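Local coordinates for mitotic checkpoint control protein kinase BUB1 (Drosophila melanogaster, PDB 6JKK) that probably acts as an ATP-dependent protein kinase of the mitotic checkpoint at the kinetochore, this chain being its kinase domain, at residues E132-G137 with L189-I194; T244-L249 with L299-C304; S273-P278 with I294-L299. All coordinates share one frame; numbering follows the deposited sequence.

Overall arrangement
All three contacts belong to the protein kinase domain. Contact 1 joins the connection between the two lobes to the strand that follows the catalytic loop, with the side chain of Leu189 about 11 Å from that of Lys85, the predicted ATP-binding lysine. Contacts 2 and 3 lie in the large lobe, away from that site; their centres are about 29 and 31 Å from the centre of contact 1. They adjoin each other, with centres about 11 Å apart, and share Leu299. Contact 3 packs helix 288-299 on strand 276-278, and contact 2 ties the loop leaving that helix to helix 246-261; a probable hydrogen bond from Asn300 ND2 to Trp276 O, 2.9 Å, links the two.

Contact 1: E132-G137 with L189-I194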
ATOM      1  N   GLU A 132     -13.477   1.421  -2.660  1.00 13.80           N
ATOM      2  CA  GLU A 132     -14.048   2.017  -1.444  1.00 13.95           C
ATOM      3  C   GLU A 132     -13.299   3.266  -0.980  1.00 15.87           C
ATOM      4  O   GLU A 132     -12.066   3.294  -0.980  1.00 15.00           O
ATOM      5  CB  GLU A 132     -14.100   0.988  -0.305  1.00 21.88           C
ATOM      6  CG  GLU A 132     -14.803   1.505   0.949  1.00 22.74           C
ATOM      7  CD  GLU A 132     -14.870   0.481   2.067  1.00 27.41           C
ATOM      8  OE1 GLU A 132     -14.366  -0.645   1.877  1.00 26.43           O
ATOM      9  OE2 GLU A 132     -15.424   0.813   3.136  1.00 34.72           O
ATOM     10  N   PHE A 133     -14.054   4.288  -0.575  1.00 14.51           N
ATOM     11  CA  PHE A 133     -13.491   5.515  -0.022  1.00 18.13           C
ATOM     12  C   PHE A 133     -13.420   5.413   1.496  1.00 13.32           C
ATOM     13  O   PHE A 133     -14.329   4.872   2.130  1.00 22.23           O
ATOM     14  CB  PHE A 133     -14.374   6.699  -0.411  1.00 19.29           C
ATOM     15  CG  PHE A 133     -13.827   8.039   0.007  1.00 25.16           C
ATOM     16  CD1 PHE A 133     -14.322   8.686   1.130  1.00 29.98           C
ATOM     17  CD2 PHE A 133     -12.827   8.656  -0.736  1.00 25.48           C
ATOM     18  CE1 PHE A 133     -13.830   9.923   1.511  1.00 35.81           C
ATOM     19  CE2 PHE A 133     -12.328   9.894  -0.363  1.00 34.69           C
ATOM     20  CZ  PHE A 133     -12.830  10.530   0.762  1.00 36.29           C
ATOM     21  N   SER A 134     -12.339   5.921   2.079  1.00 18.23           N
ATOM     22  CA  SER A 134     -12.207   5.931   3.534  1.00 21.07           C
ATOM     23  C   SER A 134     -12.463   7.317   4.108  1.00 21.50           C
ATOM     24  O   SER A 134     -11.835   8.289   3.681  1.00 20.88           O
ATOM     25  CB  SER A 134     -10.808   5.481   3.947  1.00 29.52           C
ATOM     26  OG  SER A 134     -10.612   5.735   5.328  1.00 33.63           O
ATOM     27  N   ASP A 135     -13.360   7.406   5.090  1.00 24.23           N
ATOM     28  CA  ASP A 135     -13.622   8.678   5.773  1.00 30.31           C
ATOM     29  C   ASP A 135     -12.416   9.165   6.578  1.00 24.17           C
ATOM     30  O   ASP A 135     -12.317  10.351   6.898  1.00 25.69           O
ATOM     31  CB  ASP A 135     -14.842   8.577   6.698  1.00 46.93           C
ATOM     32  CG  ASP A 135     -16.161   8.617   5.945  1.00 60.01           C
ATOM     33  OD1 ASP A 135     -16.504   9.685   5.390  1.00 59.30           O
ATOM     34  OD2 ASP A 135     -16.865   7.585   5.923  1.00 67.31           O
ATOM     35  N   TYR A 136     -11.499   8.254   6.897  1.00 18.09           N
ATOM     36  CA  TYR A 136     -10.322   8.605   7.693  1.00 19.61           C
ATOM     37  C   TYR A 136      -9.098   8.963   6.844  1.00 24.02           C
ATOM     38  O   TYR A 136      -8.191   9.658   7.313  1.00 29.32           O
ATOM     39  CB  TYR A 136     -10.004   7.479   8.683  1.00 20.95           C
ATOM     40  CG  TYR A 136     -11.168   7.175   9.595  1.00 23.74           C
ATOM     41  CD1 TYR A 136     -11.475   8.015  10.658  1.00 28.44           C
ATOM     42  CD2 TYR A 136     -11.975   6.061   9.384  1.00 22.43           C
ATOM     43  CE1 TYR A 136     -12.541   7.750  11.490  1.00 30.21           C
ATOM     44  CE2 TYR A 136     -13.046   5.787  10.214  1.00 22.27           C
ATOM     45  CZ  TYR A 136     -13.320   6.634  11.265  1.00 31.82           C
ATOM     46  OH  TYR A 136     -14.382   6.363  12.093  1.00 41.83           O
ATOM     47  N   GLY A 137      -9.081   8.502   5.596  1.00 22.50           N
ATOM     48  CA  GLY A 137      -8.025   8.869   4.665  1.00 20.34           C
ATOM     49  C   GLY A 137      -6.822   7.956   4.748  1.00 17.86           C
ATOM     50  O   GLY A 137      -6.885   6.890   5.361  1.00 21.25           O
ATOM     51  N   LEU A 189      -4.700   3.027   3.617  1.00 13.93           N
ATOM     52  CA  LEU A 189      -5.843   3.795   4.091  1.00 12.19           C
ATOM     53  C   LEU A 189      -6.250   3.254   5.448  1.00 16.12           C
ATOM     54  O   LEU A 189      -6.173   2.046   5.683  1.00 18.20           O
ATOM     55  CB  LEU A 189      -7.021   3.676   3.120  1.00 16.58           C
ATOM     56  CG  LEU A 189      -6.841   4.153   1.676  1.00 18.58           C
ATOM     57  CD1 LEU A 189      -8.121   3.931   0.873  1.00 21.16           C
ATOM     58  CD2 LEU A 189      -6.427   5.623   1.626  1.00 19.18           C
ATOM     59  N   LEU A 190      -6.681   4.139   6.339  1.00 13.87           N
ATOM     60  CA  LEU A 190      -7.290   3.701   7.594  1.00 15.78           C
ATOM     61  C   LEU A 190      -8.785   3.617   7.360  1.00 15.26           C
ATOM     62  O   LEU A 190      -9.440   4.636   7.114  1.00 16.69           O
ATOM     63  CB  LEU A 190      -6.985   4.684   8.728  1.00 20.34           C
ATOM     64  CG  LEU A 190      -7.531   4.346  10.119  1.00 20.31           C
ATOM     65  CD1 LEU A 190      -6.924   3.064  10.624  1.00 17.19           C
ATOM     66  CD2 LEU A 190      -7.240   5.463  11.094  1.00 18.05           C
ATOM     67  N   MET A 191      -9.325   2.407   7.435  1.00 17.69           N
ATOM     68  CA  MET A 191     -10.708   2.159   7.038  1.00 18.60           C
ATOM     69  C   MET A 191     -11.660   2.293   8.215  1.00 23.15           C
ATOM     70  O   MET A 191     -12.844   2.595   8.040  1.00 22.87           O
ATOM     71  CB  MET A 191     -10.836   0.764   6.430  1.00 18.51           C
ATOM     72  CG  MET A 191      -9.915   0.538   5.249  1.00 16.60           C
ATOM     73  SD  MET A 191     -10.151   1.803   3.985  1.00 19.95           S
ATOM     74  CE  MET A 191     -11.751   1.327   3.334  1.00 21.34           C
ATOM     75  N   LYS A 192     -11.131   2.075   9.414  1.00 20.14           N
ATOM     76  CA  LYS A 192     -11.934   2.140  10.629  1.00 18.60           C
ATOM     77  C   LYS A 192     -11.015   2.372  11.826  1.00 19.58           C
ATOM     78  O   LYS A 192      -9.799   2.219  11.701  1.00 21.64           O
ATOM     79  CB  LYS A 192     -12.758   0.853  10.789  1.00 21.52           C
ATOM     80  CG  LYS A 192     -11.960  -0.438  10.857  1.00 27.08           C
ATOM     81  CD  LYS A 192     -12.918  -1.614  11.072  1.00 35.09           C
ATOM     82  CE  LYS A 192     -12.207  -2.955  11.034  1.00 41.97           C
ATOM     83  NZ  LYS A 192     -11.096  -3.035  12.010  1.00 43.78           N
ATOM     84  N   PRO A 193     -11.581   2.761  12.983  1.00 23.44           N
ATOM     85  CA  PRO A 193     -10.713   2.990  14.146  1.00 24.60           C
ATOM     86  C   PRO A 193      -9.962   1.717  14.547  1.00 24.43           C
ATOM     87  O   PRO A 193     -10.333   0.634  14.108  1.00 22.07           O
ATOM     88  CB  PRO A 193     -11.705   3.397  15.241  1.00 23.68           C
ATOM     89  CG  PRO A 193     -12.887   3.959  14.498  1.00 24.19           C
ATOM     90  CD  PRO A 193     -12.984   3.134  13.254  1.00 21.29           C
ATOM     91  N   ILE A 194      -8.911   1.849  15.349  1.00 21.93           N
ATOM     92  CA  ILE A 194      -8.140   0.691  15.814  1.00 29.16           C
ATOM     93  C   ILE A 194      -8.850   0.003  16.984  1.00 30.38           C
ATOM     94  O   ILE A 194      -9.473   0.681  17.792  1.00 28.41           O
ATOM     95  CB  ILE A 194      -6.716   1.124  16.264  1.00 39.10           C
ATOM     96  CG1 ILE A 194      -5.863   1.510  15.064  1.00 48.43           C
ATOM     97  CG2 ILE A 194      -5.995   0.018  16.979  1.00 39.94           C
ATOM     98  CD1 ILE A 194      -6.057   2.903  14.627  1.00 54.42           C
TER
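Ser134 and Gly137 hold the backbone of Leu190 at both ends, fastening the hinge of the kinase fold to the strand that follows the catalytic loop. Gly137 O receives Leu190 N at 2.9 Å, with 161° at the hydrogen and the donor almost in line with the carbonyl. At the carbonyl of the same residue, Ser134 OG donates to Leu190 O; the modelled separation of 2.4 Å is very short, so its exact length is doubtful. The same hydroxyl oxygen accepts Tyr136 N and Gly137 N in an ST turn and ST motif, and thereby positions the bend that brings Gly137 O to the strand.

Tyr136 packs beside these bonds. Its CB rests against Leu190 O at 3.3 Å; CG lies beside the backbone N (chi1 -57°), which sends the ring along 191-193 with an edge to Met191 O, in the ring plane and 3.8 Å from Tyr136 CD2. Farther along, the phenol end crosses Pro193 at about a right angle, Tyr136 OH being 3.7 Å from Pro193 CD.

Met191 leaves its backbone pointing away from the hinge, but two bends, at chi2 and chi3, bring its thioether back. Its SD then meets Ser134 CB at 3.7 Å.

Beyond this shell, Leu190 packs on Leu203 of the neighbouring strand 203-205 and on Leu339 of helix 325-339. The hinge is also anchored towards the small lobe, where Asp135 forms a salt bridge with Lys81. At the solvent side, where the extended side chain of Glu132 is exposed, Met191 CE sits 3.5 Å from Glu132 CD and nearly as close to both carboxylate oxygens.

Contact 2: T244-L249 with L299-C304; sequences TYQLDL and LNIRDC
Gln246 lies against Ile301 at its base and against Cys304 at its tip. Its CB just reaches the Ile301 CD1 methyl, at 4.2 Å. CG comes closer, 3.7 Å from Ile301 CD1, as the two side chains pass at a slant. Beyond CG the glutamine bends (chi2 91°), which turns the amide towards Thr244 and the cysteine.

At the amide, each heteroatom has a distinct task. OE1 turns back within its own segment and accepts Thr244 N at 2.7 Å, the donor being tilted from the carbonyl plane. NE2 donates to Cys304 SG at 3.3 Å; the bond is nearly straight, 171° at the hydrogen, and the sulfur lies almost in the amide plane. NE2 also donates to a water that in turn donates to Ile301 O. Bonding at both OE1 and NE2 fixes which way round this buried amide sits.

The helix so fastened, 246-261, corresponds to αF, the buried central helix of the kinase large lobe, and the facing loop joins the helices that correspond to αH and αI. Two residues after Gln246, Asp248 accepts hydrogen bonds from His180 N and Ala181 N, at the start of the catalytic loop.

Three residues on from Gln246, Leu249 sends CD1 to the same Ile301 CD1 methyl, at 3.6 Å and with the side chains at about a right angle; Leu249 also packs on Val170 and His174 of helix 156-175. At the other end, Thr244 OG1 lies 3.8 Å from Cys304 CB, and a water hydrogen-bonded to that hydroxyl donates to Cys304 O at 2.9 Å.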
ATOM      1  N   THR A 244      13.801  -8.514  -5.209  1.00 22.56           N
ATOM      2  CA  THR A 244      12.403  -8.820  -5.480  1.00 23.66           C
ATOM      3  C   THR A 244      11.583  -8.199  -4.358  1.00 21.01           C
ATOM      4  O   THR A 244      11.303  -7.002  -4.377  1.00 21.24           O
ATOM      5  CB  THR A 244      12.133 -10.341  -5.554  1.00 24.74           C
ATOM      6  OG1 THR A 244      12.653 -10.984  -4.381  1.00 24.42           O
ATOM      7  CG2 THR A 244      12.778 -10.945  -6.796  1.00 27.27           C
ATOM      8  N   TYR A 245      11.231  -9.007  -3.363  1.00 21.70           N
ATOM      9  CA  TYR A 245      10.367  -8.551  -2.269  1.00 19.62           C
ATOM     10  C   TYR A 245      11.007  -7.479  -1.377  1.00 15.86           C
ATOM     11  O   TYR A 245      10.297  -6.761  -0.667  1.00 20.32           O
ATOM     12  CB  TYR A 245       9.894  -9.747  -1.429  1.00 16.64           C
ATOM     13  CG  TYR A 245       9.144 -10.785  -2.241  1.00 22.48           C
ATOM     14  CD1 TYR A 245       7.780 -10.659  -2.481  1.00 20.78           C
ATOM     15  CD2 TYR A 245       9.802 -11.889  -2.768  1.00 25.91           C
ATOM     16  CE1 TYR A 245       7.093 -11.603  -3.226  1.00 18.30           C
ATOM     17  CE2 TYR A 245       9.127 -12.834  -3.511  1.00 29.77           C
ATOM     18  CZ  TYR A 245       7.774 -12.689  -3.736  1.00 21.95           C
ATOM     19  OH  TYR A 245       7.104 -13.636  -4.479  1.00 25.50           O
ATOM     20  N   GLN A 246      12.335  -7.358  -1.419  1.00 16.79           N
ATOM     21  CA  GLN A 246      13.039  -6.347  -0.620  1.00 17.12           C
ATOM     22  C   GLN A 246      12.511  -4.937  -0.875  1.00 21.36           C
ATOM     23  O   GLN A 246      12.560  -4.074   0.013  1.00 22.63           O
ATOM     24  CB  GLN A 246      14.548  -6.372  -0.900  1.00 18.21           C
ATOM     25  CG  GLN A 246      15.243  -7.714  -0.647  1.00 25.95           C
ATOM     26  CD  GLN A 246      15.285  -8.593  -1.885  1.00 25.21           C
ATOM     27  OE1 GLN A 246      14.293  -8.720  -2.601  1.00 22.31           O
ATOM     28  NE2 GLN A 246      16.440  -9.199  -2.145  1.00 24.21           N
ATOM     29  N   LEU A 247      12.012  -4.703  -2.090  1.00 17.34           N
ATOM     30  CA  LEU A 247      11.506  -3.381  -2.475  1.00 20.94           C
ATOM     31  C   LEU A 247      10.333  -2.955  -1.593  1.00 22.95           C
ATOM     32  O   LEU A 247      10.234  -1.792  -1.187  1.00 20.41           O
ATOM     33  CB  LEU A 247      11.094  -3.366  -3.956  1.00 22.83           C
ATOM     34  CG  LEU A 247      10.649  -2.018  -4.530  1.00 24.36           C
ATOM     35  CD1 LEU A 247      11.782  -1.001  -4.430  1.00 27.54           C
ATOM     36  CD2 LEU A 247      10.174  -2.140  -5.967  1.00 25.42           C
ATOM     37  N   ASP A 248       9.445  -3.904  -1.309  1.00 18.05           N
ATOM     38  CA  ASP A 248       8.303  -3.648  -0.438  1.00 13.73           C
ATOM     39  C   ASP A 248       8.741  -3.481   1.012  1.00 16.09           C
ATOM     40  O   ASP A 248       8.208  -2.641   1.734  1.00 19.43           O
ATOM     41  CB  ASP A 248       7.302  -4.796  -0.537  1.00 12.80           C
ATOM     42  CG  ASP A 248       6.341  -4.628  -1.682  1.00 20.69           C
ATOM     43  OD1 ASP A 248       6.460  -3.618  -2.411  1.00 16.85           O
ATOM     44  OD2 ASP A 248       5.469  -5.506  -1.849  1.00 20.69           O
ATOM     45  N   LEU A 249       9.714  -4.288   1.427  1.00 15.99           N
ATOM     46  CA  LEU A 249      10.174  -4.275   2.815  1.00 17.32           C
ATOM     47  C   LEU A 249      10.892  -2.955   3.099  1.00 18.77           C
ATOM     48  O   LEU A 249      10.824  -2.415   4.204  1.00 16.94           O
ATOM     49  CB  LEU A 249      11.063  -5.492   3.101  1.00 15.73           C
ATOM     50  CG  LEU A 249      10.391  -6.842   2.820  1.00 17.25           C
ATOM     51  CD1 LEU A 249      11.255  -8.006   3.251  1.00 23.66           C
ATOM     52  CD2 LEU A 249       9.027  -6.929   3.492  1.00 15.13           C
ATOM     53  N   LEU A 299      15.771  -3.765   6.203  1.00 17.70           N
ATOM     54  CA  LEU A 299      16.620  -3.032   5.261  1.00 18.39           C
ATOM     55  C   LEU A 299      17.808  -3.843   4.753  1.00 26.65           C
ATOM     56  O   LEU A 299      18.332  -3.580   3.666  1.00 24.51           O
ATOM     57  CB  LEU A 299      17.146  -1.743   5.899  1.00 19.78           C
ATOM     58  CG  LEU A 299      16.163  -0.594   6.086  1.00 22.04           C
ATOM     59  CD1 LEU A 299      16.827   0.567   6.800  1.00 23.51           C
ATOM     60  CD2 LEU A 299      15.639  -0.151   4.738  1.00 22.61           C
ATOM     61  N   ASN A 300      18.250  -4.813   5.543  1.00 25.63           N
ATOM     62  CA  ASN A 300      19.473  -5.527   5.217  1.00 23.69           C
ATOM     63  C   ASN A 300      19.219  -7.007   5.017  1.00 27.33           C
ATOM     64  O   ASN A 300      19.287  -7.792   5.966  1.00 29.77           O
ATOM     65  CB  ASN A 300      20.520  -5.294   6.303  1.00 24.79           C
ATOM     66  CG  ASN A 300      20.871  -3.824   6.465  1.00 27.15           C
ATOM     67  OD1 ASN A 300      21.809  -3.328   5.841  1.00 29.03           O
ATOM     68  ND2 ASN A 300      20.116  -3.123   7.302  1.00 22.50           N
ATOM     69  N   ILE A 301      18.929  -7.373   3.773  1.00 26.65           N
ATOM     70  CA  ILE A 301      18.577  -8.745   3.411  1.00 24.21           C
ATOM     71  C   ILE A 301      19.651  -9.331   2.498  1.00 26.33           C
ATOM     72  O   ILE A 301      20.104  -8.673   1.557  1.00 26.69           O
ATOM     73  CB  ILE A 301      17.185  -8.782   2.742  1.00 25.02           C
ATOM     74  CG1 ILE A 301      16.141  -8.225   3.713  1.00 26.15           C
ATOM     75  CG2 ILE A 301      16.814 -10.194   2.322  1.00 29.78           C
ATOM     76  CD1 ILE A 301      14.871  -7.717   3.054  1.00 28.77           C
ATOM     77  N   ARG A 302      20.065 -10.563   2.789  1.00 27.98           N
ATOM     78  CA  ARG A 302      21.227 -11.171   2.144  1.00 30.43           C
ATOM     79  C   ARG A 302      21.054 -11.357   0.636  1.00 39.43           C
ATOM     80  O   ARG A 302      21.911 -10.948  -0.157  1.00 34.31           O
ATOM     81  CB  ARG A 302      21.540 -12.515   2.806  1.00 36.57           C
ATOM     82  CG  ARG A 302      23.008 -12.735   3.105  1.00 43.88           C
ATOM     83  CD  ARG A 302      23.201 -13.882   4.085  1.00 52.80           C
ATOM     84  NE  ARG A 302      22.845 -15.172   3.503  1.00 60.56           N
ATOM     85  CZ  ARG A 302      21.884 -15.967   3.961  1.00 63.09           C
ATOM     86  NH1 ARG A 302      21.178 -15.607   5.025  1.00 64.43           N
ATOM     87  NH2 ARG A 302      21.638 -17.128   3.363  1.00 58.98           N
ATOM     88  N   ASP A 303      19.945 -11.977   0.247  1.00 30.45           N
ATOM     89  CA  ASP A 303      19.684 -12.277  -1.159  1.00 36.42           C
ATOM     90  C   ASP A 303      18.185 -12.415  -1.407  1.00 35.59           C
ATOM     91  O   ASP A 303      17.391 -12.300  -0.474  1.00 34.06           O
ATOM     92  CB  ASP A 303      20.421 -13.557  -1.579  1.00 34.14           C
ATOM     93  CG  ASP A 303      20.154 -14.725  -0.642  1.00 41.55           C
ATOM     94  OD1 ASP A 303      18.978 -14.964  -0.296  1.00 37.39           O
ATOM     95  OD2 ASP A 303      21.124 -15.402  -0.247  1.00 49.51           O
ATOM     96  N   CYS A 304      17.802 -12.678  -2.656  1.00 36.44           N
ATOM     97  CA  CYS A 304      16.387 -12.790  -3.019  1.00 39.58           C
ATOM     98  C   CYS A 304      15.829 -14.174  -2.721  1.00 39.58           C
ATOM     99  O   CYS A 304      14.627 -14.410  -2.846  1.00 38.53           O
ATOM    100  CB  CYS A 304      16.180 -12.481  -4.503  1.00 38.79           C
ATOM    101  SG  CYS A 304      16.706 -10.837  -5.015  1.00 33.67           S
TER
HETATM  102  O   HOH W   1      12.557 -13.605  -4.695  1.00 38.20           O
HETATM  103  O   HOH W   2      19.077  -8.431  -0.861  1.00 30.27           O

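Contact 3: S273-P278 with I294-L299; sequences STIWMP and IFRTLL
Pro278 and Met277 press against Phe295, Arg296 and Leu299 where the two-stranded hairpin 267-269/276-278 leans on helix 288-299 in the large lobe of the kinase fold. The helix corresponds to αH. Strand 276-278 and helical residues 294-299 run at 132° to each other, with their axes 7.9 Å apart at closest, and no hydrogen bond links the two segments: the join is made by side-chain packing.

The dense part is apolar and faces the interior. Pro278 fits between two helix residues a turn apart, its CG meeting Phe295 CD2 at 3.9 Å and its CD meeting Leu299 CD1 at 3.8 Å. The proline crosses the phenylalanine at about a right angle and the leucine obliquely. Leu299 CD1 also lies against the backbone, 3.7 Å from Trp276 O, a carbonyl that accepts a hydrogen bond from Asn300 ND2. Helix 246-261 backs this side, with His257 against Pro278, Leu260 against Phe295 and Tyr250 against Leu299.

Met277 marks the passage to the outer side. Bends at chi2 (-64°) and chi3 (-83°) bring its thioether against the helix, where SD approaches Arg296 CA at 3.6 Å and the terminal methyl meets Phe295 CB at 4.0 Å.

Farther out the packing thins. Trp276 turns its indole away from the helix, onto Val267 and Gln269 of the partner strand, and Ser273 OG accepts Ile275 N in an ST turn. The guanidinium of Arg296 is occupied along its own helix, NH2 bonding to Asn293 OD1, and it is the aliphatic part that meets Ile275: Arg296 CG touches Ile275 CG2 at 4.0 Å.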
ATOM      1  N   SER A 273      30.201   0.410   9.478  1.00 51.41           N
ATOM      2  CA  SER A 273      29.623  -0.850   9.019  1.00 54.21           C
ATOM      3  C   SER A 273      29.128  -0.722   7.579  1.00 56.22           C
ATOM      4  O   SER A 273      29.088   0.374   7.016  1.00 57.62           O
ATOM      5  CB  SER A 273      28.471  -1.293   9.924  1.00 50.93           C
ATOM      6  OG  SER A 273      27.313  -0.499   9.716  1.00 48.69           O
ATOM      7  N   THR A 274      28.762  -1.852   6.986  1.00 55.63           N
ATOM      8  CA  THR A 274      28.173  -1.871   5.653  1.00 54.68           C
ATOM      9  C   THR A 274      26.658  -1.998   5.794  1.00 50.87           C
ATOM     10  O   THR A 274      25.942  -2.233   4.818  1.00 48.63           O
ATOM     11  CB  THR A 274      28.711  -3.044   4.821  1.00 56.17           C
ATOM     12  OG1 THR A 274      28.552  -4.264   5.556  1.00 61.68           O
ATOM     13  CG2 THR A 274      30.183  -2.842   4.500  1.00 55.66           C
ATOM     14  N   ILE A 275      26.189  -1.838   7.028  1.00 48.14           N
ATOM     15  CA  ILE A 275      24.778  -1.971   7.365  1.00 41.50           C
ATOM     16  C   ILE A 275      24.031  -0.659   7.133  1.00 35.41           C
ATOM     17  O   ILE A 275      24.470   0.403   7.582  1.00 38.43           O
ATOM     18  CB  ILE A 275      24.617  -2.416   8.837  1.00 41.77           C
ATOM     19  CG1 ILE A 275      25.166  -3.835   9.031  1.00 50.88           C
ATOM     20  CG2 ILE A 275      23.166  -2.336   9.275  1.00 36.94           C
ATOM     21  CD1 ILE A 275      24.438  -4.894   8.211  1.00 53.83           C
ATOM     22  N   TRP A 276      22.904  -0.739   6.433  1.00 29.58           N
ATOM     23  CA  TRP A 276      22.085   0.435   6.158  1.00 28.25           C
ATOM     24  C   TRP A 276      21.013   0.643   7.229  1.00 28.29           C
ATOM     25  O   TRP A 276      20.297  -0.288   7.603  1.00 32.30           O
ATOM     26  CB  TRP A 276      21.440   0.309   4.777  1.00 27.45           C
ATOM     27  CG  TRP A 276      22.445   0.277   3.656  1.00 32.28           C
ATOM     28  CD1 TRP A 276      23.176  -0.799   3.235  1.00 30.93           C
ATOM     29  CD2 TRP A 276      22.818   1.369   2.806  1.00 30.76           C
ATOM     30  NE1 TRP A 276      23.986  -0.436   2.181  1.00 32.95           N
ATOM     31  CE2 TRP A 276      23.779   0.890   1.898  1.00 32.90           C
ATOM     32  CE3 TRP A 276      22.437   2.710   2.731  1.00 32.36           C
ATOM     33  CZ2 TRP A 276      24.358   1.708   0.922  1.00 38.33           C
ATOM     34  CZ3 TRP A 276      23.006   3.516   1.764  1.00 32.57           C
ATOM     35  CH2 TRP A 276      23.959   3.018   0.878  1.00 37.86           C
ATOM     36  N   MET A 277      20.923   1.870   7.727  1.00 30.79           N
ATOM     37  CA  MET A 277      19.916   2.239   8.713  1.00 27.00           C
ATOM     38  C   MET A 277      19.423   3.642   8.379  1.00 25.06           C
ATOM     39  O   MET A 277      20.096   4.383   7.655  1.00 28.67           O
ATOM     40  CB  MET A 277      20.514   2.220  10.129  1.00 27.43           C
ATOM     41  CG  MET A 277      20.913   0.838  10.625  1.00 27.10           C
ATOM     42  SD  MET A 277      19.487  -0.247  10.798  1.00 27.04           S
ATOM     43  CE  MET A 277      18.899   0.268  12.416  1.00 30.26           C
ATOM     44  N   PRO A 278      18.238   4.010   8.890  1.00 29.68           N
ATOM     45  CA  PRO A 278      17.817   5.402   8.711  1.00 30.26           C
ATOM     46  C   PRO A 278      18.816   6.350   9.355  1.00 29.68           C
ATOM     47  O   PRO A 278      19.466   5.987  10.342  1.00 27.80           O
ATOM     48  CB  PRO A 278      16.485   5.461   9.460  1.00 28.96           C
ATOM     49  CG  PRO A 278      15.958   4.049   9.393  1.00 26.42           C
ATOM     50  CD  PRO A 278      17.188   3.185   9.517  1.00 25.64           C
ATOM     51  N   ILE A 294      13.927  -4.196  13.921  1.00 24.29           N
ATOM     52  CA  ILE A 294      12.970  -4.145  12.824  1.00 21.17           C
ATOM     53  C   ILE A 294      13.547  -3.451  11.588  1.00 21.08           C
ATOM     54  O   ILE A 294      13.479  -3.991  10.483  1.00 22.97           O
ATOM     55  CB  ILE A 294      11.660  -3.450  13.259  1.00 18.82           C
ATOM     56  CG1 ILE A 294      10.977  -4.251  14.372  1.00 22.74           C
ATOM     57  CG2 ILE A 294      10.715  -3.284  12.064  1.00 18.02           C
ATOM     58  CD1 ILE A 294       9.870  -3.483  15.086  1.00 24.83           C
ATOM     59  N   PHE A 295      14.122  -2.268  11.781  1.00 20.55           N
ATOM     60  CA  PHE A 295      14.687  -1.505  10.672  1.00 18.20           C
ATOM     61  C   PHE A 295      15.849  -2.260  10.024  1.00 21.12           C
ATOM     62  O   PHE A 295      15.923  -2.365   8.796  1.00 21.05           O
ATOM     63  CB  PHE A 295      15.154  -0.121  11.143  1.00 21.60           C
ATOM     64  CG  PHE A 295      14.040   0.777  11.631  1.00 21.81           C
ATOM     65  CD1 PHE A 295      12.706   0.431  11.450  1.00 24.41           C
ATOM     66  CD2 PHE A 295      14.343   1.977  12.270  1.00 24.39           C
ATOM     67  CE1 PHE A 295      11.688   1.263  11.900  1.00 24.27           C
ATOM     68  CE2 PHE A 295      13.336   2.813  12.725  1.00 25.84           C
ATOM     69  CZ  PHE A 295      12.006   2.456  12.538  1.00 26.70           C
ATOM     70  N   ARG A 296      16.746  -2.797  10.847  1.00 19.86           N
ATOM     71  CA  ARG A 296      17.923  -3.495  10.333  1.00 20.68           C
ATOM     72  C   ARG A 296      17.544  -4.751   9.555  1.00 22.03           C
ATOM     73  O   ARG A 296      18.113  -5.038   8.498  1.00 23.59           O
ATOM     74  CB  ARG A 296      18.888  -3.850  11.466  1.00 23.76           C
ATOM     75  CG  ARG A 296      20.230  -4.379  10.979  1.00 28.63           C
ATOM     76  CD  ARG A 296      21.170  -4.735  12.129  1.00 37.89           C
ATOM     77  NE  ARG A 296      20.747  -4.183  13.413  1.00 45.67           N
ATOM     78  CZ  ARG A 296      20.102  -4.879  14.348  1.00 48.30           C
ATOM     79  NH1 ARG A 296      19.797  -6.153  14.144  1.00 52.96           N
ATOM     80  NH2 ARG A 296      19.756  -4.299  15.487  1.00 52.39           N
ATOM     81  N   THR A 297      16.573  -5.490  10.081  1.00 25.13           N
ATOM     82  CA  THR A 297      16.141  -6.744   9.475  1.00 24.00           C
ATOM     83  C   THR A 297      15.461  -6.505   8.131  1.00 20.76           C
ATOM     84  O   THR A 297      15.662  -7.258   7.170  1.00 23.36           O
ATOM     85  CB  THR A 297      15.179  -7.486  10.409  1.00 22.69           C
ATOM     86  OG1 THR A 297      15.853  -7.783  11.637  1.00 22.48           O
ATOM     87  CG2 THR A 297      14.698  -8.778   9.782  1.00 24.97           C
ATOM     88  N   LEU A 298      14.651  -5.454   8.065  1.00 17.45           N
ATOM     89  CA  LEU A 298      13.890  -5.179   6.852  1.00 16.62           C
ATOM     90  C   LEU A 298      14.724  -4.473   5.783  1.00 23.37           C
ATOM     91  O   LEU A 298      14.418  -4.572   4.595  1.00 20.14           O
ATOM     92  CB  LEU A 298      12.634  -4.367   7.176  1.00 15.30           C
ATOM     93  CG  LEU A 298      11.505  -5.059   7.945  1.00 21.03           C
ATOM     94  CD1 LEU A 298      10.465  -4.048   8.423  1.00 16.97           C
ATOM     95  CD2 LEU A 298      10.845  -6.116   7.084  1.00 18.22           C
ATOM     96  N   LEU A 299      15.771  -3.765   6.203  1.00 17.70           N
ATOM     97  CA  LEU A 299      16.620  -3.032   5.261  1.00 18.39           C
ATOM     98  C   LEU A 299      17.808  -3.843   4.753  1.00 26.65           C
ATOM     99  O   LEU A 299      18.332  -3.580   3.666  1.00 24.51           O
ATOM    100  CB  LEU A 299      17.146  -1.743   5.899  1.00 19.78           C
ATOM    101  CG  LEU A 299      16.163  -0.594   6.086  1.00 22.04           C
ATOM    102  CD1 LEU A 299      16.827   0.567   6.800  1.00 23.51           C
ATOM    103  CD2 LEU A 299      15.639  -0.151   4.738  1.00 22.61           C
TER